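Local coordinates for regulatory Subunit of Protein Kinase A (cAMP-dependent) from Euglena gracilis (Euglena gracilis, PDB 6RSX) that binds cyclic AMP in two cyclic nucleotide-binding domains and, as a kinase A regulatory subunit, probably restrains a catalytic kinase subunit, at residues I91-N96 and V102-I107; F113-L118 and T173-M178. One frame throughout, in Å; residues are numbered along the deposited sequence.

Contact 1: I91-N96 and V102-I107. With CMP (adenosine-3',5'-cyclic-monophosphate), chain B.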
ATOM      1  N   ILE A  91       6.381  12.887   9.844  1.00 29.74           N
ATOM      2  CA  ILE A  91       5.368  13.617   9.084  1.00 30.00           C
ATOM      3  C   ILE A  91       4.635  14.509  10.076  1.00 34.78           C
ATOM      4  O   ILE A  91       4.036  14.016  11.047  1.00 33.27           O
ATOM      5  CB  ILE A  91       4.386  12.661   8.395  1.00 32.13           C
ATOM      6  CG1 ILE A  91       5.116  11.655   7.507  1.00 31.02           C
ATOM      7  CG2 ILE A  91       3.310  13.462   7.640  1.00 33.50           C
ATOM      8  CD1 ILE A  91       6.060  12.281   6.433  1.00 32.52           C
ATOM      9  N   LEU A  92       4.702  15.820   9.856  1.00 29.35           N
ATOM     10  CA  LEU A  92       4.103  16.820  10.740  1.00 32.10           C
ATOM     11  C   LEU A  92       3.096  17.648   9.950  1.00 34.00           C
ATOM     12  O   LEU A  92       3.397  18.097   8.839  1.00 31.50           O
ATOM     13  CB  LEU A  92       5.180  17.745  11.329  1.00 37.76           C
ATOM     14  CG  LEU A  92       6.309  17.006  12.054  1.00 41.02           C
ATOM     15  CD1 LEU A  92       7.594  17.747  12.007  1.00 48.96           C
ATOM     16  CD2 LEU A  92       5.853  16.868  13.472  1.00 38.69           C
ATOM     17  N   ILE A  93       1.907  17.859  10.506  1.00 33.01           N
ATOM     18  CA  ILE A  93       0.882  18.616   9.797  1.00 32.08           C
ATOM     19  C   ILE A  93       0.305  19.690  10.715  1.00 33.28           C
ATOM     20  O   ILE A  93      -0.163  19.396  11.818  1.00 33.38           O
ATOM     21  CB  ILE A  93      -0.226  17.710   9.239  1.00 33.95           C
ATOM     22  CG1 ILE A  93       0.387  16.670   8.283  1.00 33.41           C
ATOM     23  CG2 ILE A  93      -1.334  18.578   8.531  1.00 32.89           C
ATOM     24  CD1 ILE A  93      -0.638  15.610   7.779  1.00 38.14           C
ATOM     25  N   GLN A  94       0.337  20.938  10.244  1.00 30.69           N
ATOM     26  CA  GLN A  94      -0.313  22.041  10.945  1.00 28.00           C
ATOM     27  C   GLN A  94      -1.747  22.167  10.470  1.00 29.58           C
ATOM     28  O   GLN A  94      -2.040  21.964   9.283  1.00 31.43           O
ATOM     29  CB  GLN A  94       0.401  23.378  10.606  1.00 33.79           C
ATOM     30  CG  GLN A  94       1.869  23.400  10.965  1.00 34.25           C
ATOM     31  CD  GLN A  94       2.575  24.420  10.138  1.00 34.02           C
ATOM     32  OE1 GLN A  94       3.311  24.068   9.213  1.00 31.82           O
ATOM     33  NE2 GLN A  94       2.350  25.697  10.447  1.00 35.91           N
ATOM     34  N   PRO A  95      -2.640  22.604  11.354  1.00 31.51           N
ATOM     35  CA  PRO A  95      -4.025  22.846  10.938  1.00 33.55           C
ATOM     36  C   PRO A  95      -4.177  24.143  10.174  1.00 35.57           C
ATOM     37  O   PRO A  95      -5.166  24.325   9.457  1.00 35.81           O
ATOM     38  CB  PRO A  95      -4.781  22.929  12.266  1.00 36.66           C
ATOM     39  CG  PRO A  95      -3.755  23.337  13.245  1.00 35.58           C
ATOM     40  CD  PRO A  95      -2.476  22.696  12.812  1.00 32.15           C
ATOM     41  N   ASN A  96      -3.219  25.021  10.309  1.00 32.47           N
ATOM     42  CA  ASN A  96      -3.163  26.256   9.531  1.00 33.04           C
ATOM     43  C   ASN A  96      -1.792  26.874   9.726  1.00 32.48           C
ATOM     44  O   ASN A  96      -1.064  26.499  10.667  1.00 33.39           O
ATOM     45  CB  ASN A  96      -4.262  27.218   9.960  1.00 35.55           C
ATOM     46  CG  ASN A  96      -4.107  27.668  11.392  1.00 40.40           C
ATOM     47  OD1 ASN A  96      -3.197  28.427  11.728  1.00 41.34           O
ATOM     48  ND2 ASN A  96      -4.995  27.211  12.254  1.00 44.53           N
ATOM     49  N   VAL A 102       1.546  19.139  14.189  1.00 33.34           N
ATOM     50  CA  VAL A 102       1.214  17.942  14.963  1.00 36.01           C
ATOM     51  C   VAL A 102       1.882  16.731  14.312  1.00 40.58           C
ATOM     52  O   VAL A 102       1.767  16.530  13.102  1.00 34.25           O
ATOM     53  CB  VAL A 102      -0.303  17.723  15.018  1.00 39.47           C
ATOM     54  CG1 VAL A 102      -0.639  16.440  15.801  1.00 38.68           C
ATOM     55  CG2 VAL A 102      -1.004  18.946  15.631  1.00 49.01           C
ATOM     56  N   HIS A 103       2.526  15.912  15.152  0.60 35.80           N
ATOM     57  CA  HIS A 103       3.049  14.648  14.664  0.60 36.82           C
ATOM     58  C   HIS A 103       1.920  13.765  14.158  0.60 37.68           C
ATOM     59  O   HIS A 103       0.911  13.526  14.847  0.60 37.42           O
ATOM     60  CB  HIS A 103       3.815  13.915  15.767  0.60 38.45           C
ATOM     61  CG  HIS A 103       4.341  12.586  15.324  0.60 40.31           C
ATOM     62  ND1 HIS A 103       3.660  11.410  15.538  0.60 44.70           N
ATOM     63  CD2 HIS A 103       5.464  12.252  14.645  0.60 34.95           C
ATOM     64  CE1 HIS A 103       4.344  10.403  15.022  0.60 43.05           C
ATOM     65  NE2 HIS A 103       5.439  10.891  14.468  0.60 35.94           N
ATOM     66  N   LYS A 104       2.106  13.244  12.966  1.00 30.79           N
ATOM     67  CA  LYS A 104       1.122  12.345  12.371  1.00 34.88           C
ATOM     68  C   LYS A 104       1.625  10.913  12.231  1.00 37.06           C
ATOM     69  O   LYS A 104       0.889   9.970  12.557  1.00 39.35           O
ATOM     70  CB  LYS A 104       0.674  12.851  10.990  1.00 42.02           C
ATOM     71  CG  LYS A 104      -0.151  14.162  11.016  1.00 41.12           C
ATOM     72  CD  LYS A 104      -1.461  13.980  11.755  1.00 47.01           C
ATOM     73  CE  LYS A 104      -2.159  15.298  12.065  0.57 48.18           C
ATOM     74  NZ  LYS A 104      -3.540  15.038  12.611  1.00 60.92           N
ATOM     75  N   SER A 105       2.869  10.720  11.788  1.00 34.50           N
ATOM     76  CA  SER A 105       3.423   9.379  11.620  1.00 36.61           C
ATOM     77  C   SER A 105       4.924   9.502  11.458  1.00 37.08           C
ATOM     78  O   SER A 105       5.462  10.598  11.243  1.00 32.01           O
ATOM     79  CB  SER A 105       2.809   8.648  10.419  1.00 37.61           C
ATOM     80  OG  SER A 105       3.201   9.234   9.184  1.00 40.00           O
ATOM     81  N   THR A 106       5.598   8.362  11.562  1.00 31.73           N
ATOM     82  CA  THR A 106       7.028   8.260  11.312  1.00 30.81           C
ATOM     83  C   THR A 106       7.218   7.272  10.182  1.00 31.34           C
ATOM     84  O   THR A 106       6.579   6.207  10.185  1.00 34.59           O
ATOM     85  CB  THR A 106       7.767   7.810  12.584  1.00 34.97           C
ATOM     86  OG1 THR A 106       7.441   8.703  13.649  1.00 31.83           O
ATOM     87  CG2 THR A 106       9.272   7.737  12.380  1.00 32.82           C
ATOM     88  N   ILE A 107       8.092   7.611   9.220  1.00 27.80           N
ATOM     89  CA  ILE A 107       8.341   6.744   8.077  1.00 27.52           C
ATOM     90  C   ILE A 107       9.828   6.404   8.007  1.00 28.24           C
ATOM     91  O   ILE A 107      10.696   7.085   8.576  1.00 29.76           O
ATOM     92  CB  ILE A 107       7.847   7.384   6.739  1.00 28.74           C
ATOM     93  CG1 ILE A 107       8.465   8.753   6.532  1.00 33.06           C
ATOM     94  CG2 ILE A 107       6.325   7.505   6.796  1.00 34.40           C
ATOM     95  CD1 ILE A 107       8.220   9.320   5.083  1.00 31.91           C
TER
HETATM   96  P   CMP B 501       3.173  16.396  -0.533  1.00 30.07           P
HETATM   97  O1P CMP B 501       3.804  16.699  -1.935  1.00 30.96           O
HETATM   98  O2P CMP B 501       1.941  17.033  -0.045  1.00 26.91           O
HETATM   99  O5' CMP B 501       4.251  16.776   0.598  1.00 28.73           O
HETATM  100  C5' CMP B 501       4.161  16.230   1.912  1.00 31.06           C
HETATM  101  C4' CMP B 501       4.019  14.744   1.757  1.00 29.54           C
HETATM  102  O4' CMP B 501       3.812  14.032   2.984  1.00 30.66           O
HETATM  103  C3' CMP B 501       2.817  14.339   0.944  1.00 30.37           C
HETATM  104  O3' CMP B 501       2.951  14.706  -0.410  1.00 29.99           O
HETATM  105  C2' CMP B 501       2.731  12.832   1.208  1.00 30.34           C
HETATM  106  O2' CMP B 501       3.609  12.166   0.314  1.00 31.14           O
HETATM  107  C1' CMP B 501       3.299  12.743   2.653  1.00 31.51           C
HETATM  108  N9  CMP B 501       2.312  12.392   3.667  1.00 31.24           N
HETATM  109  C8  CMP B 501       2.476  11.411   4.622  1.00 32.51           C
HETATM  110  N7  CMP B 501       1.412  11.412   5.404  1.00 32.42           N
HETATM  111  C5  CMP B 501       0.575  12.344   4.926  1.00 34.07           C
HETATM  112  C6  CMP B 501      -0.667  12.688   5.385  1.00 36.45           C
HETATM  113  N6  CMP B 501      -1.452  12.186   6.487  1.00 39.36           N
HETATM  114  N1  CMP B 501      -1.384  13.612   4.784  1.00 34.87           N
HETATM  115  C2  CMP B 501      -0.826  14.256   3.713  1.00 34.70           C
HETATM  116  N3  CMP B 501       0.414  13.922   3.224  1.00 31.25           N
HETATM  117  C4  CMP B 501       1.118  12.960   3.861  1.00 32.91           C
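Ile91 and Ser105 face each other as a hydrogen-bonded pair in an antiparallel hairpin, and the backbone does most of the joining. Ile91 N gives an almost straight bond to Ser105 O at 2.8 Å (N-H...O 171°), while Ile91 O takes the amide of Lys104. Two consecutive residues, Lys104 and Ser105, thus oppose the single Ile91, which defines a classic beta bulge. Beyond it Ile93 and Val102 exchange a reciprocal pair of amide-carbonyl bonds, and between these pairs the CA of Leu92 adds a CH...O contact to Val102 O.

Two isoleucines and the methylenes of Lys104 carry most of the apolar contacts. Ile91 divides its branches: CD1 runs to CD1 of Ile107 at 3.9 Å, the two side chains crossing at about a right angle, whereas CG2, anti to the backbone N, touches N7 of the bound cyclic AMP at 3.6 Å. Ile93 sends CD1 to N1 of the same adenine at 3.7 Å, and the methylene CG of Lys104, whose chain bends at chi2 (-63°), lies 3.6 Å from that CD1. An alanine in place of Ile91 is likely to open a gap beside the imidazole part of the base and cost the Ile107 methyl one of its neighbours.

Away from the nucleotide, one of the two conformers of His103 lets NE2 donate to Thr106 OG1, which also bonds Asn90 OD1.

Strands 89-93 and 102-107 form an edge hairpin of the cyclic nucleotide-binding beta-sandwich, here supplying two aliphatic side chains to the adenine pocket.

Contact 2: F113-L118 and T173-M178; sequences FGELAL and TSYERM. With CMP (adenosine-3',5'-cyclic-monophosphate), chain B.
Tyr175 reaches from the start of helix 174-183 to Glu115 and Leu116, with bound cyclic AMP beside its ring. Its CB already lies 3.6 Å from N1 of the adenine. With CG anti to the backbone N (chi1 -172°), the ring is carried out from its helix and along the base: CG meets C6, CD1 lies near C2 and N3, CD2 comes to C5 at 3.4 Å, and CE2 continues to C8 and N7. Adenine C4 sits over the ring centre, so the nucleotide occupies one face of the tyrosine in a stacking contact. CE1, on the other side of the ring from CE2, meets CD1 of Leu116 at 3.9 Å, and CZ nears ribose C2' and Glu115 OE2. At the tip, OH donates to Glu115 OE2 at 2.7 Å, using the syn lone pair of that oxygen; the oxygen lies in the ring plane, and the carboxylate is turned 40° from it.

Glu115 has two tasks. Its other oxygen, OE1, accepts from the ribose O2' at 2.6 Å, while OE2 is shared between Tyr175 and a salt bridge to Arg156 of helix 149-165. The carboxylate is therefore held at both oxygens, which would fix its rotation against the sugar. Gly114 N donates to the same O2' with a nearly straight N-H...O angle of 170°, and Ala117 N binds phosphate oxygen O1P at 2.9 Å.

Thr173 and Glu176 form a capping box at the N-terminus of the helix that bears the tyrosine.

Helix 115-120 and the loop after it, with Arg124 and Ala125 also bonded to the nucleotide, form the phosphate-binding cassette of cyclic nucleotide-binding domains; Tyr175 stacks on the base, consistent with the aromatic capping residue of these domains.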
ATOM      1  N   PHE A 113       7.567   9.875  -0.167  1.00 30.78           N
ATOM      2  CA  PHE A 113       6.802  11.061   0.176  1.00 26.66           C
ATOM      3  C   PHE A 113       7.050  12.154  -0.871  1.00 28.86           C
ATOM      4  O   PHE A 113       8.130  12.252  -1.488  1.00 30.16           O
ATOM      5  CB  PHE A 113       7.114  11.601   1.595  1.00 28.17           C
ATOM      6  CG  PHE A 113       8.538  11.945   1.822  1.00 30.87           C
ATOM      7  CD1 PHE A 113       9.453  10.980   2.224  1.00 31.41           C
ATOM      8  CD2 PHE A 113       8.983  13.267   1.686  1.00 30.68           C
ATOM      9  CE1 PHE A 113      10.800  11.315   2.449  1.00 28.59           C
ATOM     10  CE2 PHE A 113      10.307  13.605   1.910  1.00 31.39           C
ATOM     11  CZ  PHE A 113      11.234  12.627   2.290  1.00 32.45           C
ATOM     12  N   GLY A 114       6.051  13.012  -1.001  1.00 27.76           N
ATOM     13  CA  GLY A 114       6.163  14.207  -1.826  1.00 28.31           C
ATOM     14  C   GLY A 114       5.445  14.103  -3.156  1.00 28.97           C
ATOM     15  O   GLY A 114       5.649  14.950  -4.025  1.00 32.29           O
ATOM     16  N   GLU A 115       4.567  13.125  -3.311  1.00 29.92           N
ATOM     17  CA  GLU A 115       3.913  12.945  -4.597  1.00 30.56           C
ATOM     18  C   GLU A 115       2.734  13.906  -4.794  1.00 31.00           C
ATOM     19  O   GLU A 115       2.428  14.246  -5.944  1.00 34.80           O
ATOM     20  CB  GLU A 115       3.440  11.480  -4.739  1.00 31.04           C
ATOM     21  CG  GLU A 115       2.120  11.132  -4.103  1.00 32.13           C
ATOM     22  CD  GLU A 115       2.188  10.839  -2.602  1.00 32.20           C
ATOM     23  OE1 GLU A 115       3.284  10.959  -1.994  1.00 32.93           O
ATOM     24  OE2 GLU A 115       1.120  10.525  -2.041  1.00 34.96           O
ATOM     25  N   LEU A 116       2.069  14.335  -3.710  1.00 29.36           N
ATOM     26  CA  LEU A 116       0.803  15.055  -3.861  1.00 30.59           C
ATOM     27  C   LEU A 116       1.028  16.377  -4.588  1.00 31.67           C
ATOM     28  O   LEU A 116       0.297  16.715  -5.529  1.00 31.84           O
ATOM     29  CB  LEU A 116       0.176  15.341  -2.517  1.00 29.33           C
ATOM     30  CG  LEU A 116      -0.300  14.097  -1.696  1.00 31.25           C
ATOM     31  CD1 LEU A 116      -0.873  14.566  -0.381  1.00 32.53           C
ATOM     32  CD2 LEU A 116      -1.321  13.288  -2.491  1.00 33.07           C
ATOM     33  N   ALA A 117       2.059  17.121  -4.171  1.00 28.66           N
ATOM     34  CA  ALA A 117       2.319  18.432  -4.817  1.00 29.79           C
ATOM     35  C   ALA A 117       2.639  18.261  -6.297  1.00 36.17           C
ATOM     36  O   ALA A 117       2.265  19.104  -7.139  1.00 34.06           O
ATOM     37  CB  ALA A 117       3.482  19.140  -4.103  1.00 32.48           C
ATOM     38  N   LEU A 118       3.371  17.198  -6.639  1.00 33.99           N
ATOM     39  CA  LEU A 118       3.742  16.961  -8.025  1.00 35.32           C
ATOM     40  C   LEU A 118       2.556  16.457  -8.847  1.00 39.42           C
ATOM     41  O   LEU A 118       2.486  16.735 -10.048  1.00 41.17           O
ATOM     42  CB  LEU A 118       4.918  15.996  -8.128  1.00 33.32           C
ATOM     43  CG  LEU A 118       6.193  16.260  -7.289  1.00 40.80           C
ATOM     44  CD1 LEU A 118       7.498  15.519  -7.717  1.00 38.46           C
ATOM     45  CD2 LEU A 118       6.466  17.660  -6.935  1.00 39.73           C
ATOM     46  N   THR A 173      -7.783   7.390   7.423  1.00 48.18           N
ATOM     47  CA  THR A 173      -7.790   8.797   7.057  1.00 48.19           C
ATOM     48  C   THR A 173      -7.821   8.957   5.537  1.00 48.57           C
ATOM     49  O   THR A 173      -7.583   8.015   4.766  1.00 47.11           O
ATOM     50  CB  THR A 173      -6.543   9.497   7.578  1.00 45.72           C
ATOM     51  OG1 THR A 173      -5.405   8.916   6.940  1.00 44.24           O
ATOM     52  CG2 THR A 173      -6.419   9.319   9.060  1.00 48.95           C
ATOM     53  N   SER A 174      -8.076  10.187   5.104  1.00 43.06           N
ATOM     54  CA  SER A 174      -8.091  10.464   3.671  1.00 40.75           C
ATOM     55  C   SER A 174      -6.772  10.052   3.001  1.00 43.02           C
ATOM     56  O   SER A 174      -6.772   9.447   1.920  1.00 42.25           O
ATOM     57  CB  SER A 174      -8.384  11.943   3.450  1.00 50.61           C
ATOM     58  OG  SER A 174      -8.067  12.314   2.123  1.00 57.71           O
ATOM     59  N   TYR A 175      -5.631  10.347   3.627  1.00 39.66           N
ATOM     60  CA  TYR A 175      -4.373   9.980   2.978  1.00 40.43           C
ATOM     61  C   TYR A 175      -4.147   8.471   3.044  1.00 35.39           C
ATOM     62  O   TYR A 175      -3.601   7.882   2.097  1.00 36.56           O
ATOM     63  CB  TYR A 175      -3.184  10.702   3.612  1.00 38.22           C
ATOM     64  CG  TYR A 175      -1.943  10.474   2.814  1.00 36.54           C
ATOM     65  CD1 TYR A 175      -1.789  11.066   1.552  1.00 35.67           C
ATOM     66  CD2 TYR A 175      -0.912   9.715   3.306  1.00 35.82           C
ATOM     67  CE1 TYR A 175      -0.657  10.834   0.794  1.00 33.77           C
ATOM     68  CE2 TYR A 175       0.227   9.461   2.560  1.00 34.97           C
ATOM     69  CZ  TYR A 175       0.379  10.054   1.316  1.00 31.43           C
ATOM     70  OH  TYR A 175       1.524   9.804   0.565  1.00 33.31           O
ATOM     71  N   GLU A 176      -4.560   7.845   4.149  1.00 38.41           N
ATOM     72  CA  GLU A 176      -4.499   6.387   4.245  1.00 40.66           C
ATOM     73  C   GLU A 176      -5.317   5.725   3.138  1.00 39.10           C
ATOM     74  O   GLU A 176      -4.895   4.705   2.574  1.00 40.07           O
ATOM     75  CB  GLU A 176      -4.944   5.928   5.642  1.00 44.39           C
ATOM     76  CG  GLU A 176      -3.849   6.102   6.672  1.00 42.79           C
ATOM     77  CD  GLU A 176      -4.322   5.886   8.106  1.00 46.03           C
ATOM     78  OE1 GLU A 176      -5.543   5.984   8.388  1.00 46.21           O
ATOM     79  OE2 GLU A 176      -3.455   5.626   8.953  1.00 51.71           O
ATOM     80  N   ARG A 177      -6.462   6.307   2.773  1.00 39.23           N
ATOM     81  CA  ARG A 177      -7.210   5.792   1.621  1.00 41.62           C
ATOM     82  C   ARG A 177      -6.388   5.834   0.335  1.00 43.66           C
ATOM     83  O   ARG A 177      -6.448   4.905  -0.477  1.00 40.31           O
ATOM     84  CB  ARG A 177      -8.515   6.572   1.417  1.00 44.44           C
ATOM     85  CG  ARG A 177      -9.576   6.247   2.454  1.00 46.85           C
ATOM     86  CD  ARG A 177     -10.884   7.031   2.240  1.00 52.46           C
ATOM     87  NE  ARG A 177     -11.873   6.477   3.150  1.00 71.77           N
ATOM     88  CZ  ARG A 177     -11.897   6.728   4.461  1.00 81.87           C
ATOM     89  NH1 ARG A 177     -11.005   7.568   4.984  1.00 83.46           N
ATOM     90  NH2 ARG A 177     -12.807   6.149   5.249  1.00 71.87           N
ATOM     91  N   MET A 178      -5.630   6.919   0.119  0.53 38.59           N
ATOM     92  CA  MET A 178      -4.823   7.016  -1.088  0.53 36.32           C
ATOM     93  C   MET A 178      -3.754   5.934  -1.130  0.53 34.33           C
ATOM     94  O   MET A 178      -3.517   5.327  -2.180  0.53 35.94           O
ATOM     95  CB  MET A 178      -4.173   8.404  -1.173  0.53 35.04           C
ATOM     96  CG  MET A 178      -5.139   9.524  -0.918  0.53 35.81           C
ATOM     97  SD  MET A 178      -4.387  11.105  -1.387  0.53 48.31           S
ATOM     98  CE  MET A 178      -4.428  11.077  -3.190  0.53 43.66           C
TER
HETATM   99  P   CMP B 501       3.173  16.396  -0.533  1.00 30.07           P
HETATM  100  O1P CMP B 501       3.804  16.699  -1.935  1.00 30.96           O
HETATM  101  O2P CMP B 501       1.941  17.033  -0.045  1.00 26.91           O
HETATM  102  O5' CMP B 501       4.251  16.776   0.598  1.00 28.73           O
HETATM  103  C5' CMP B 501       4.161  16.230   1.912  1.00 31.06           C
HETATM  104  C4' CMP B 501       4.019  14.744   1.757  1.00 29.54           C
HETATM  105  O4' CMP B 501       3.812  14.032   2.984  1.00 30.66           O
HETATM  106  C3' CMP B 501       2.817  14.339   0.944  1.00 30.37           C
HETATM  107  O3' CMP B 501       2.951  14.706  -0.410  1.00 29.99           O
HETATM  108  C2' CMP B 501       2.731  12.832   1.208  1.00 30.34           C
HETATM  109  O2' CMP B 501       3.609  12.166   0.314  1.00 31.14           O
HETATM  110  C1' CMP B 501       3.299  12.743   2.653  1.00 31.51           C
HETATM  111  N9  CMP B 501       2.312  12.392   3.667  1.00 31.24           N
HETATM  112  C8  CMP B 501       2.476  11.411   4.622  1.00 32.51           C
HETATM  113  N7  CMP B 501       1.412  11.412   5.404  1.00 32.42           N
HETATM  114  C5  CMP B 501       0.575  12.344   4.926  1.00 34.07           C
HETATM  115  C6  CMP B 501      -0.667  12.688   5.385  1.00 36.45           C
HETATM  116  N6  CMP B 501      -1.452  12.186   6.487  1.00 39.36           N
HETATM  117  N1  CMP B 501      -1.384  13.612   4.784  1.00 34.87           N
HETATM  118  C2  CMP B 501      -0.826  14.256   3.713  1.00 34.70           C
HETATM  119  N3  CMP B 501       0.414  13.922   3.224  1.00 31.25           N
HETATM  120  C4  CMP B 501       1.118  12.960   3.861  1.00 32.91           C

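How the contacts relate
The two contacts show how one small ligand can be held by unlike parts of a fold. Contact 1 is a surface hairpin within a single sheet, held by backbone bonds, and it offers the nucleotide only aliphatic contact at the adenine. Contact 2 is partly buried and nearer the centre of the chain; it joins segments far apart in sequence through side chains, with a carboxylate and amides gripping the ribose and phosphate and an aromatic ring beside the base. They share no element, yet their centres lie about 13 Å apart and they meet directly where Ile107 CD1 packs on Phe113 CD1 at 3.5 Å.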